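Tegument protein VP22 (Human herpesvirus 1, PDB 4XAL) is a multifunctional tegument protein, here its conserved core domain, that supports late viral mRNA accumulation and translation, modulates the host-shutoff RNase and stabilises microtubules. Local coordinates at residues Arg24-Ser29 against Phe51-Gly56; Ser29-Asn34 against Pro41-Phe46; Gly56-Met61 against Val95-Asn100; Gln69-Asp72 against Pro76-Asp79. All blocks are in the same frame, centred on the assembly; numbering follows the deposited sequence.

Contact 1. Residues Arg24-Ser29 against Phe51-Gly56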
loop_
_atom_site.group_PDB
_atom_site.type_symbol
_atom_site.label_atom_id
_atom_site.label_comp_id
_atom_site.label_asym_id
_atom_site.label_seq_id
_atom_site.Cartn_x
_atom_site.Cartn_y
_atom_site.Cartn_z
ATOM N N ARG A 24 -9.295 -8.020 -4.644
ATOM C CA ARG A 24 -9.889 -8.797 -3.564
ATOM C C ARG A 24 -9.988 -8.011 -2.264
ATOM O O ARG A 24 -9.021 -7.399 -1.813
ATOM C CB ARG A 24 -9.091 -10.076 -3.339
ATOM C CG ARG A 24 -9.758 -11.083 -2.420
ATOM C CD ARG A 24 -8.759 -12.143 -1.997
ATOM N NE ARG A 24 -9.219 -12.920 -0.849
ATOM C CZ ARG A 24 -9.808 -14.108 -0.932
ATOM N NH1 ARG A 24 -10.014 -14.670 -2.119
ATOM N NH2 ARG A 24 -10.189 -14.736 0.176
ATOM N N LYS A 25 -11.175 -8.031 -1.664
ATOM C CA LYS A 25 -11.361 -7.457 -0.346
ATOM C C LYS A 25 -10.548 -8.272 0.649
ATOM O O LYS A 25 -10.653 -9.498 0.679
ATOM C CB LYS A 25 -12.844 -7.445 0.035
ATOM C CG LYS A 25 -13.696 -6.599 -0.916
ATOM C CD LYS A 25 -13.311 -5.130 -0.811
ATOM C CE LYS A 25 -13.931 -4.299 -1.945
ATOM N NZ LYS A 25 -13.354 -2.923 -1.979
ATOM N N LEU A 26 -9.733 -7.590 1.447
ATOM C CA LEU A 26 -8.870 -8.266 2.410
ATOM C C LEU A 26 -9.541 -8.423 3.758
ATOM O O LEU A 26 -10.025 -7.451 4.337
ATOM C CB LEU A 26 -7.553 -7.499 2.578
ATOM C CG LEU A 26 -6.775 -7.367 1.278
ATOM C CD1 LEU A 26 -5.591 -6.433 1.461
ATOM C CD2 LEU A 26 -6.309 -8.736 0.814
ATOM N N HIS A 27 -9.546 -9.651 4.265
ATOM C CA HIS A 27 -10.041 -9.938 5.606
ATOM C C HIS A 27 -9.229 -11.046 6.255
ATOM O O HIS A 27 -8.829 -11.991 5.582
ATOM C CB HIS A 27 -11.513 -10.360 5.560
ATOM C CG HIS A 27 -12.413 -9.307 5.011
ATOM N ND1 HIS A 27 -12.741 -8.172 5.716
ATOM C CD2 HIS A 27 -13.033 -9.204 3.812
ATOM C CE1 HIS A 27 -13.535 -7.415 4.977
ATOM N NE2 HIS A 27 -13.731 -8.022 3.819
ATOM N N PHE A 28 -8.981 -10.926 7.555
ATOM C CA PHE A 28 -8.334 -12.006 8.279
ATOM C C PHE A 28 -9.319 -13.164 8.456
ATOM O O PHE A 28 -10.528 -12.987 8.338
ATOM C CB PHE A 28 -7.809 -11.519 9.622
ATOM C CG PHE A 28 -6.721 -10.483 9.492
ATOM C CD1 PHE A 28 -5.561 -10.778 8.785
ATOM C CD2 PHE A 28 -6.867 -9.232 10.052
ATOM C CE1 PHE A 28 -4.551 -9.831 8.647
ATOM C CE2 PHE A 28 -5.867 -8.284 9.928
ATOM C CZ PHE A 28 -4.714 -8.581 9.219
ATOM N N SER A 29 -8.783 -14.345 8.712
ATOM C CA SER A 29 -9.597 -15.554 8.746
ATOM C C SER A 29 -10.628 -15.499 9.853
ATOM O O SER A 29 -10.368 -14.968 10.933
ATOM C CB SER A 29 -8.718 -16.788 8.919
ATOM O OG SER A 29 -9.524 -17.936 9.113
ATOM N N PHE A 51 -2.122 -9.623 5.653
ATOM C CA PHE A 51 -1.397 -8.529 6.310
ATOM C C PHE A 51 -0.441 -7.858 5.331
ATOM O O PHE A 51 -0.450 -6.631 5.159
ATOM C CB PHE A 51 -0.619 -9.074 7.522
ATOM C CG PHE A 51 0.199 -8.042 8.259
ATOM C CD1 PHE A 51 -0.402 -7.156 9.134
ATOM C CD2 PHE A 51 1.592 -8.008 8.123
ATOM C CE1 PHE A 51 0.370 -6.222 9.837
ATOM C CE2 PHE A 51 2.351 -7.087 8.824
ATOM C CZ PHE A 51 1.750 -6.196 9.667
ATOM N N CYS A 52 0.388 -8.668 4.692
ATOM C CA CYS A 52 1.403 -8.134 3.786
ATOM C C CYS A 52 0.752 -7.477 2.581
ATOM O O CYS A 52 1.216 -6.431 2.105
ATOM C CB CYS A 52 2.367 -9.234 3.356
ATOM S SG CYS A 52 3.336 -9.904 4.760
ATOM N N ALA A 53 -0.339 -8.067 2.100
ATOM C CA ALA A 53 -1.040 -7.507 0.939
ATOM C C ALA A 53 -1.602 -6.129 1.235
ATOM O O ALA A 53 -1.496 -5.217 0.411
ATOM C CB ALA A 53 -2.157 -8.446 0.488
ATOM N N ALA A 54 -2.190 -5.965 2.416
ATOM C CA ALA A 54 -2.770 -4.687 2.814
ATOM C C ALA A 54 -1.710 -3.602 2.930
ATOM O O ALA A 54 -1.906 -2.466 2.484
ATOM C CB ALA A 54 -3.516 -4.834 4.147
ATOM N N VAL A 55 -0.596 -3.950 3.565
ATOM C CA VAL A 55 0.501 -3.012 3.711
ATOM C C VAL A 55 1.005 -2.605 2.325
ATOM O O VAL A 55 1.199 -1.420 2.056
ATOM C CB VAL A 55 1.639 -3.630 4.559
ATOM C CG1 VAL A 55 2.904 -2.807 4.440
ATOM C CG2 VAL A 55 1.194 -3.728 6.019
ATOM N N GLY A 56 1.185 -3.583 1.446
ATOM C CA GLY A 56 1.658 -3.311 0.094
ATOM C C GLY A 56 0.728 -2.406 -0.700
ATOM O O GLY A 56 1.182 -1.498 -1.407
#

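Contact 2. Residues Ser29-Asn34 against Pro41-Phe46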
loop_
_atom_site.group_PDB
_atom_site.type_symbol
_atom_site.label_atom_id
_atom_site.label_comp_id
_atom_site.label_asym_id
_atom_site.label_seq_id
_atom_site.Cartn_x
_atom_site.Cartn_y
_atom_site.Cartn_z
ATOM N N SER A 29 -8.783 -14.345 8.712
ATOM C CA SER A 29 -9.597 -15.554 8.746
ATOM C C SER A 29 -10.628 -15.499 9.853
ATOM O O SER A 29 -10.368 -14.968 10.933
ATOM C CB SER A 29 -8.718 -16.788 8.919
ATOM O OG SER A 29 -9.524 -17.936 9.113
ATOM N N THR A 30 -11.815 -16.038 9.572
ATOM C CA THR A 30 -12.865 -16.094 10.578
ATOM C C THR A 30 -12.873 -17.466 11.245
ATOM O O THR A 30 -13.706 -17.750 12.103
ATOM C CB THR A 30 -14.257 -15.807 9.969
ATOM O OG1 THR A 30 -14.469 -16.664 8.843
ATOM C CG2 THR A 30 -14.343 -14.359 9.507
ATOM N N ALA A 31 -11.933 -18.313 10.848
ATOM C CA ALA A 31 -11.870 -19.677 11.345
ATOM C C ALA A 31 -11.579 -19.787 12.853
ATOM O O ALA A 31 -12.242 -20.574 13.537
ATOM C CB ALA A 31 -10.848 -20.469 10.549
ATOM N N PRO A 32 -10.598 -19.018 13.385
ATOM C CA PRO A 32 -10.381 -19.120 14.842
ATOM C C PRO A 32 -11.640 -18.831 15.676
ATOM O O PRO A 32 -12.280 -17.798 15.487
ATOM C CB PRO A 32 -9.309 -18.056 15.114
ATOM C CG PRO A 32 -8.542 -17.954 13.830
ATOM C CD PRO A 32 -9.572 -18.173 12.733
ATOM N N PRO A 33 -11.987 -19.735 16.605
ATOM C CA PRO A 33 -13.253 -19.632 17.348
ATOM C C PRO A 33 -13.335 -18.467 18.332
ATOM O O PRO A 33 -14.428 -17.972 18.588
ATOM C CB PRO A 33 -13.327 -20.972 18.094
ATOM C CG PRO A 33 -11.918 -21.443 18.173
ATOM C CD PRO A 33 -11.294 -21.004 16.881
ATOM N N ASN A 34 -12.210 -18.041 18.894
ATOM C CA ASN A 34 -12.203 -16.902 19.798
ATOM C C ASN A 34 -10.848 -16.190 19.724
ATOM O O ASN A 34 -9.909 -16.737 19.158
ATOM C CB ASN A 34 -12.510 -17.351 21.226
ATOM C CG ASN A 34 -11.608 -18.449 21.685
ATOM O OD1 ASN A 34 -10.462 -18.201 22.081
ATOM N ND2 ASN A 34 -12.112 -19.680 21.648
ATOM N N PRO A 41 -1.738 -23.830 11.158
ATOM C CA PRO A 41 -0.755 -23.362 10.178
ATOM C C PRO A 41 -1.409 -22.744 8.944
ATOM O O PRO A 41 -0.894 -21.765 8.417
ATOM C CB PRO A 41 0.006 -24.639 9.818
ATOM C CG PRO A 41 -0.055 -25.444 11.056
ATOM C CD PRO A 41 -1.405 -25.177 11.658
ATOM N N ARG A 42 -2.528 -23.306 8.502
ATOM C CA ARG A 42 -3.241 -22.787 7.341
ATOM C C ARG A 42 -3.696 -21.348 7.586
ATOM O O ARG A 42 -3.474 -20.469 6.753
ATOM C CB ARG A 42 -4.443 -23.674 7.013
ATOM C CG ARG A 42 -4.889 -23.651 5.559
ATOM C CD ARG A 42 -6.360 -24.044 5.420
ATOM N NE ARG A 42 -6.872 -24.655 6.645
ATOM C CZ ARG A 42 -7.671 -24.042 7.516
ATOM N NH1 ARG A 42 -8.087 -22.801 7.283
ATOM N NH2 ARG A 42 -8.069 -24.677 8.613
ATOM N N VAL A 43 -4.319 -21.123 8.738
ATOM C CA VAL A 43 -4.816 -19.807 9.105
ATOM C C VAL A 43 -3.679 -18.804 9.263
ATOM O O VAL A 43 -3.783 -17.672 8.792
ATOM C CB VAL A 43 -5.629 -19.870 10.398
ATOM C CG1 VAL A 43 -5.888 -18.466 10.952
ATOM C CG2 VAL A 43 -6.931 -20.597 10.146
ATOM N N ALA A 44 -2.594 -19.217 9.917
ATOM C CA ALA A 44 -1.427 -18.341 10.076
ATOM C C ALA A 44 -0.872 -17.890 8.724
ATOM O O ALA A 44 -0.571 -16.707 8.520
ATOM C CB ALA A 44 -0.341 -19.048 10.880
ATOM N N GLY A 45 -0.735 -18.834 7.803
ATOM C CA GLY A 45 -0.248 -18.517 6.470
ATOM C C GLY A 45 -1.188 -17.570 5.751
ATOM O O GLY A 45 -0.749 -16.604 5.114
ATOM N N PHE A 46 -2.485 -17.850 5.852
ATOM C CA PHE A 46 -3.507 -17.015 5.221
ATOM C C PHE A 46 -3.447 -15.583 5.750
ATOM O O PHE A 46 -3.428 -14.614 4.976
ATOM C CB PHE A 46 -4.907 -17.598 5.447
ATOM C CG PHE A 46 -6.014 -16.740 4.888
ATOM C CD1 PHE A 46 -6.358 -16.820 3.548
ATOM C CD2 PHE A 46 -6.701 -15.850 5.698
ATOM C CE1 PHE A 46 -7.369 -16.023 3.025
ATOM C CE2 PHE A 46 -7.711 -15.053 5.187
ATOM C CZ PHE A 46 -8.042 -15.139 3.844
#

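Contact 3. Residues Gly56-Met61 against Val95-Asn100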
loop_
_atom_site.group_PDB
_atom_site.type_symbol
_atom_site.label_atom_id
_atom_site.label_comp_id
_atom_site.label_asym_id
_atom_site.label_seq_id
_atom_site.Cartn_x
_atom_site.Cartn_y
_atom_site.Cartn_z
ATOM N N GLY A 56 1.185 -3.583 1.446
ATOM C CA GLY A 56 1.658 -3.311 0.094
ATOM C C GLY A 56 0.728 -2.406 -0.700
ATOM O O GLY A 56 1.182 -1.498 -1.407
ATOM N N ARG A 57 -0.577 -2.653 -0.600
ATOM C CA ARG A 57 -1.562 -1.832 -1.309
ATOM C C ARG A 57 -1.559 -0.392 -0.862
ATOM O O ARG A 57 -1.637 0.526 -1.686
ATOM C CB ARG A 57 -2.978 -2.378 -1.108
ATOM C CG ARG A 57 -3.280 -3.621 -1.845
ATOM C CD ARG A 57 -4.809 -3.779 -1.843
ATOM N NE ARG A 57 -5.224 -5.108 -2.215
ATOM C CZ ARG A 57 -6.451 -5.566 -2.008
ATOM N NH1 ARG A 57 -7.354 -4.778 -1.438
ATOM N NH2 ARG A 57 -6.760 -6.797 -2.365
ATOM N N LEU A 58 -1.528 -0.182 0.452
ATOM C CA LEU A 58 -1.499 1.170 0.983
ATOM C C LEU A 58 -0.217 1.886 0.593
ATOM O O LEU A 58 -0.237 3.073 0.254
ATOM C CB LEU A 58 -1.651 1.150 2.503
ATOM C CG LEU A 58 -3.088 0.792 2.887
ATOM C CD1 LEU A 58 -3.162 0.217 4.304
ATOM C CD2 LEU A 58 -3.955 2.037 2.766
ATOM N N ALA A 59 0.903 1.179 0.662
ATOM C CA ALA A 59 2.171 1.781 0.266
ATOM C C ALA A 59 2.125 2.187 -1.201
ATOM O O ALA A 59 2.531 3.298 -1.551
ATOM C CB ALA A 59 3.306 0.833 0.505
ATOM N N ALA A 60 1.641 1.290 -2.058
ATOM C CA ALA A 60 1.517 1.608 -3.493
ATOM C C ALA A 60 0.648 2.848 -3.694
ATOM O O ALA A 60 1.001 3.747 -4.458
ATOM C CB ALA A 60 0.940 0.422 -4.267
ATOM N N MET A 61 -0.490 2.910 -3.009
ATOM C CA MET A 61 -1.402 4.031 -3.212
ATOM C C MET A 61 -0.755 5.350 -2.793
ATOM O O MET A 61 -0.820 6.340 -3.530
ATOM C CB MET A 61 -2.719 3.807 -2.455
ATOM C CG MET A 61 -3.758 4.890 -2.692
ATOM S SD MET A 61 -3.620 6.275 -1.538
ATOM C CE MET A 61 -4.197 5.535 -0.006
ATOM N N VAL A 95 3.238 3.643 6.026
ATOM C CA VAL A 95 1.954 2.989 6.235
ATOM C C VAL A 95 1.764 2.900 7.740
ATOM O O VAL A 95 2.565 2.279 8.420
ATOM C CB VAL A 95 1.900 1.584 5.611
ATOM C CG1 VAL A 95 0.531 0.952 5.846
ATOM C CG2 VAL A 95 2.186 1.653 4.110
ATOM N N CYS A 96 0.734 3.553 8.247
ATOM C CA CYS A 96 0.463 3.540 9.676
ATOM C C CYS A 96 -1.021 3.736 9.862
ATOM O O CYS A 96 -1.503 4.869 9.902
ATOM C CB CYS A 96 1.256 4.628 10.395
ATOM S SG CYS A 96 1.086 4.596 12.199
ATOM N N GLU A 97 -1.754 2.628 9.932
ATOM C CA GLU A 97 -3.213 2.686 9.988
ATOM C C GLU A 97 -3.786 2.015 11.234
ATOM O O GLU A 97 -4.996 2.039 11.446
ATOM C CB GLU A 97 -3.823 2.027 8.746
ATOM C CG GLU A 97 -3.495 2.732 7.427
ATOM C CD GLU A 97 -4.057 4.141 7.342
ATOM O OE1 GLU A 97 -5.003 4.484 8.086
ATOM O OE2 GLU A 97 -3.558 4.918 6.510
ATOM N N GLY A 98 -2.926 1.411 12.046
ATOM C CA GLY A 98 -3.396 0.747 13.253
ATOM C C GLY A 98 -4.453 -0.302 12.953
ATOM O O GLY A 98 -4.363 -1.023 11.958
ATOM N N LYS A 99 -5.480 -0.363 13.800
ATOM C CA LYS A 99 -6.523 -1.377 13.671
ATOM C C LYS A 99 -7.313 -1.253 12.371
ATOM O O LYS A 99 -7.987 -2.193 11.959
ATOM C CB LYS A 99 -7.487 -1.302 14.864
ATOM C CG LYS A 99 -8.377 -0.058 14.869
ATOM C CD LYS A 99 -9.365 -0.082 16.035
ATOM C CE LYS A 99 -10.077 1.249 16.190
ATOM N NZ LYS A 99 -10.805 1.637 14.950
ATOM N N ASN A 100 -7.227 -0.095 11.723
ATOM C CA ASN A 100 -7.983 0.146 10.498
ATOM C C ASN A 100 -7.271 -0.294 9.224
ATOM O O ASN A 100 -7.746 0.003 8.129
ATOM C CB ASN A 100 -8.319 1.633 10.384
ATOM C CG ASN A 100 -9.237 2.103 11.489
ATOM O OD1 ASN A 100 -10.243 1.459 11.790
ATOM N ND2 ASN A 100 -8.890 3.227 12.108
#

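Contact 4. Residues Gln69-Asp72 against Pro76-Asp79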
loop_
_atom_site.group_PDB
_atom_site.type_symbol
_atom_site.label_atom_id
_atom_site.label_comp_id
_atom_site.label_asym_id
_atom_site.label_seq_id
_atom_site.Cartn_x
_atom_site.Cartn_y
_atom_site.Cartn_z
ATOM N N GLN A 69 2.009 13.958 -7.668
ATOM C CA GLN A 69 2.325 15.311 -7.216
ATOM C C GLN A 69 3.628 15.798 -7.826
ATOM O O GLN A 69 3.697 16.902 -8.388
ATOM C CB GLN A 69 2.409 15.353 -5.687
ATOM C CG GLN A 69 2.811 16.708 -5.127
ATOM C CD GLN A 69 2.528 16.831 -3.636
ATOM O OE1 GLN A 69 1.427 17.208 -3.232
ATOM N NE2 GLN A 69 3.522 16.511 -2.812
ATOM N N LEU A 70 4.656 14.962 -7.720
ATOM C CA LEU A 70 5.962 15.274 -8.275
ATOM C C LEU A 70 5.897 15.467 -9.792
ATOM O O LEU A 70 6.502 16.398 -10.338
ATOM C CB LEU A 70 6.961 14.169 -7.921
ATOM C CG LEU A 70 8.331 14.260 -8.578
ATOM C CD1 LEU A 70 9.056 15.502 -8.094
ATOM C CD2 LEU A 70 9.128 13.008 -8.255
ATOM N N TRP A 71 5.175 14.583 -10.474
ATOM C CA TRP A 71 5.010 14.702 -11.921
ATOM C C TRP A 71 4.318 16.014 -12.301
ATOM O O TRP A 71 4.768 16.732 -13.195
ATOM C CB TRP A 71 4.210 13.519 -12.461
ATOM C CG TRP A 71 3.984 13.562 -13.936
ATOM C CD1 TRP A 71 3.050 14.295 -14.605
ATOM C CD2 TRP A 71 4.701 12.816 -14.927
ATOM N NE1 TRP A 71 3.145 14.054 -15.963
ATOM C CE2 TRP A 71 4.156 13.154 -16.180
ATOM C CE3 TRP A 71 5.760 11.902 -14.871
ATOM C CZ2 TRP A 71 4.620 12.597 -17.372
ATOM C CZ3 TRP A 71 6.222 11.356 -16.056
ATOM C CH2 TRP A 71 5.657 11.713 -17.289
ATOM N N ASP A 72 3.216 16.309 -11.624
ATOM C CA ASP A 72 2.428 17.503 -11.910
ATOM C C ASP A 72 3.212 18.797 -11.701
ATOM O O ASP A 72 3.029 19.758 -12.447
ATOM C CB ASP A 72 1.168 17.520 -11.047
ATOM C CG ASP A 72 0.115 16.550 -11.538
ATOM O OD1 ASP A 72 0.291 15.971 -12.634
ATOM O OD2 ASP A 72 -0.899 16.384 -10.840
ATOM N N PRO A 76 6.923 17.212 -17.031
ATOM C CA PRO A 76 7.862 16.841 -18.097
ATOM C C PRO A 76 7.132 16.786 -19.432
ATOM O O PRO A 76 5.966 16.380 -19.490
ATOM C CB PRO A 76 8.376 15.454 -17.669
ATOM C CG PRO A 76 7.309 14.924 -16.745
ATOM C CD PRO A 76 6.670 16.109 -16.083
ATOM N N ARG A 77 7.815 17.198 -20.494
ATOM C CA ARG A 77 7.195 17.263 -21.815
ATOM C C ARG A 77 8.153 16.808 -22.930
ATOM O O ARG A 77 7.826 16.924 -24.119
ATOM C CB ARG A 77 6.695 18.685 -22.087
ATOM C CG ARG A 77 5.378 19.022 -21.383
ATOM C CD ARG A 77 4.322 17.947 -21.681
ATOM N NE ARG A 77 3.015 18.211 -21.071
ATOM C CZ ARG A 77 2.620 17.745 -19.885
ATOM N NH1 ARG A 77 3.431 16.985 -19.150
ATOM N NH2 ARG A 77 1.409 18.044 -19.427
ATOM N N THR A 78 9.323 16.306 -22.542
ATOM C CA THR A 78 10.277 15.670 -23.468
ATOM C C THR A 78 10.943 14.484 -22.798
ATOM O O THR A 78 10.927 14.381 -21.567
ATOM C CB THR A 78 11.398 16.622 -23.935
ATOM O OG1 THR A 78 12.267 16.936 -22.838
ATOM C CG2 THR A 78 10.827 17.896 -24.523
ATOM N N ASP A 79 11.561 13.607 -23.592
ATOM C CA ASP A 79 12.305 12.479 -23.022
ATOM C C ASP A 79 13.441 12.971 -22.147
ATOM O O ASP A 79 13.770 12.361 -21.121
ATOM C CB ASP A 79 12.856 11.568 -24.122
ATOM C CG ASP A 79 11.789 10.701 -24.739
ATOM O OD1 ASP A 79 10.617 10.836 -24.341
ATOM O OD2 ASP A 79 12.122 9.901 -25.644
HETATM O O HOH W 1 1.412 15.344 -17.871
#

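Contact 1. Residues Arg24-Ser29 against Phe51-Gly56
Leu26 does most of the work where the extended N-terminal segment 24-29 lies along the N-terminal half of the long helix 41-74, and here the packing is tight. Leu26 CD1 settles against the helix backbone, 3.6 Å from Ala54 N, and meets the two neighbouring methyls as well: Ala54 CB lies 3.8 Å from Leu26 CD1, and Ala53 CB 4.1 Å from that same atom. With small alanines at both places, the branched end of the leucine can reach the helix surface itself, and CD2 follows along the flank of Ala53. Leu102 and Ala105 of helix 101-107 also pack on Ala54, so this end of the contact is buried between three parts of the chain.

Toward Phe28 the packing becomes looser and more open. The phenylalanine has CG beside its backbone N (chi1 -64°), which swings the ring across to the helix. There CE1 approaches obliquely to 3.9 Å from Phe51 N, and Phe51 CB lies 4.2 Å from Phe28 CE1. The Phe51 ring itself heads off elsewhere, so the two aromatics do not stack. Both residues are solvent-exposed.

The side-chain packing is apolar, against side chains and backbone alike, and no polar bond joins the two segments; the extended segment's amides find partners elsewhere, Leu26 N at Asn106 OD1 and Ser29 N at Asn47 OD1.

Contact 2. Residues Ser29-Asn34 against Pro41-Phe46
Ser29, Ala31 and Pro32 gather round Val43 in a small, mostly apolar surface contact, where the loop ahead of helix 41-74 folds back on that helix's first turns. Val43 is the buried centre and uses both methyls. CG1, anti to the backbone N (chi1 167°), faces Pro32 and Ser29: Pro32 CG reaches Val43 CG1 tip to tip at 3.9 Å, with the proline CD just behind, and Ser29 CB is just as close to CG1. The other methyl, CG2, lies 3.9 Å from Ala31 CB and at a similar distance from the serine hydroxyl oxygen. Ser29 therefore touches both branches of the valine, CB on one and OG on the other, with OG also near CG1.

The loop turns here through an ST turn. Ser29 OG accepts a hydrogen bond from Ala31 N, 3.0 Å long with a fairly straight N-H...O angle of 160°; the hydroxyl stands anti to its own backbone N, which brings it within bonding distance of Ala31 N. The oxygen thus has a polar partner inside the loop while resting on Val43's methyls.

Phe46, one turn further along the helix, borders the other flank of Ser29. Its ring presents an edge: Ser29 N lies near the ring plane, 3.8 Å from Phe46 CE2, and Ser29 CB is 3.9 Å from Phe46 CD2. At the start of the helix, Thr40 OG1 bonds to Val43 N, and Trp39 packs on Pro32.

Contact 3. Residues Gly56-Met61 against Val95-Asn100
Val95 has CG1 anti to its backbone N (chi1 -179°) and CG2 beside that N, a setting that spreads its two methyls over neighbouring positions of helix 41-74. CG2 fits in at Ala59, 3.7 Å from Ala59 N and 3.9 Å from Ala59 CB. CG1 rests on Leu58 instead, 4.0 Å from Leu58 CB, the two side chains crossing at about a right angle. Leu58 sends its branched end past the valine, and its CD1 methyl then meets the aliphatic part of Glu97, 4.0 Å from Glu97 CG. The glutamate chain is bent at chi2 (-64°), which leaves only its CG methylene on the leucine while the carboxylate turns away: Glu97 OE2 is hydrogen-bonded to a polar side chain of the bound peptide.

The contact lies near the centre of the chain and pins the connection between strand 91-94 and helix 101-107 to the middle of the long helix. Leu58 also packs on Leu101 and Ala105 of helix 101-107. The chemistry is divided accordingly: the methyls and methylenes make the packing against the helix, and the carboxylate of Glu97 stays apart from it, bonded to the peptide.

Contact 4. Residues Gln69-Asp72 against Pro76-Asp79
Trp71 and Pro76 make the main interaction, a CH-pi contact. Pro76 CG sits over one face of the indole, 3.5 Å from the centroid of the Trp71 six-membered ring and only 6° off its normal, which puts CG almost directly above the centre of the benzo ring. Its nearest ring atom is Trp71 CZ2, 3.6 Å from Pro76 CG. The proline also touches the helix backbone, with its CD 3.5 Å from Trp71 O. The tryptophan ring reaches this place because CG is anti to the backbone N (chi1 180°).

These residues bracket the sharp turn between helix 41-74 and helix 79-88, where the chain reverses. Thr78 N-caps the second helix through its OG1 to Asp81 N, and Leu82 and Leu85 of that helix, both within a nuclear export signal inferred by similarity, also pack on Trp71.

Among the polar interactions, a water sits at the indole edge, in the ring plane: Trp71 NE1 donates to it at 2.9 Å, and Arg77 NH1 reaches the same water by a weak bond, also 2.9 Å. Arg77 curls back on its own segment as well, NH1 donating to Pro76 O at 2.6 Å. Pro76 O lies close to the guanidinium plane, whereas NH1 is tilted 34° from the carbonyl plane.

All four contacts lean on helix 41-74, at successive places along it. Contact 3 lies closest to the chain's centre, contact 1 a little further out, and both are partly buried with helix 101-107 nearby; they share Gly56, and Leu26 also packs on Arg57. Contact 2 belongs to the surface, yet joins contact 1 through Ser29 and through Phe46, whose ring packs against the backbone at His27. Contact 4 sits at the opposite end of the helix, its centre about 46 Å from that of contact 2. Contacts 1 to 3 are mainly aliphatic packing, with some ring contacts in 1 and 2; contact 4 instead uses an aromatic face and a water whose link to Arg77 is weak.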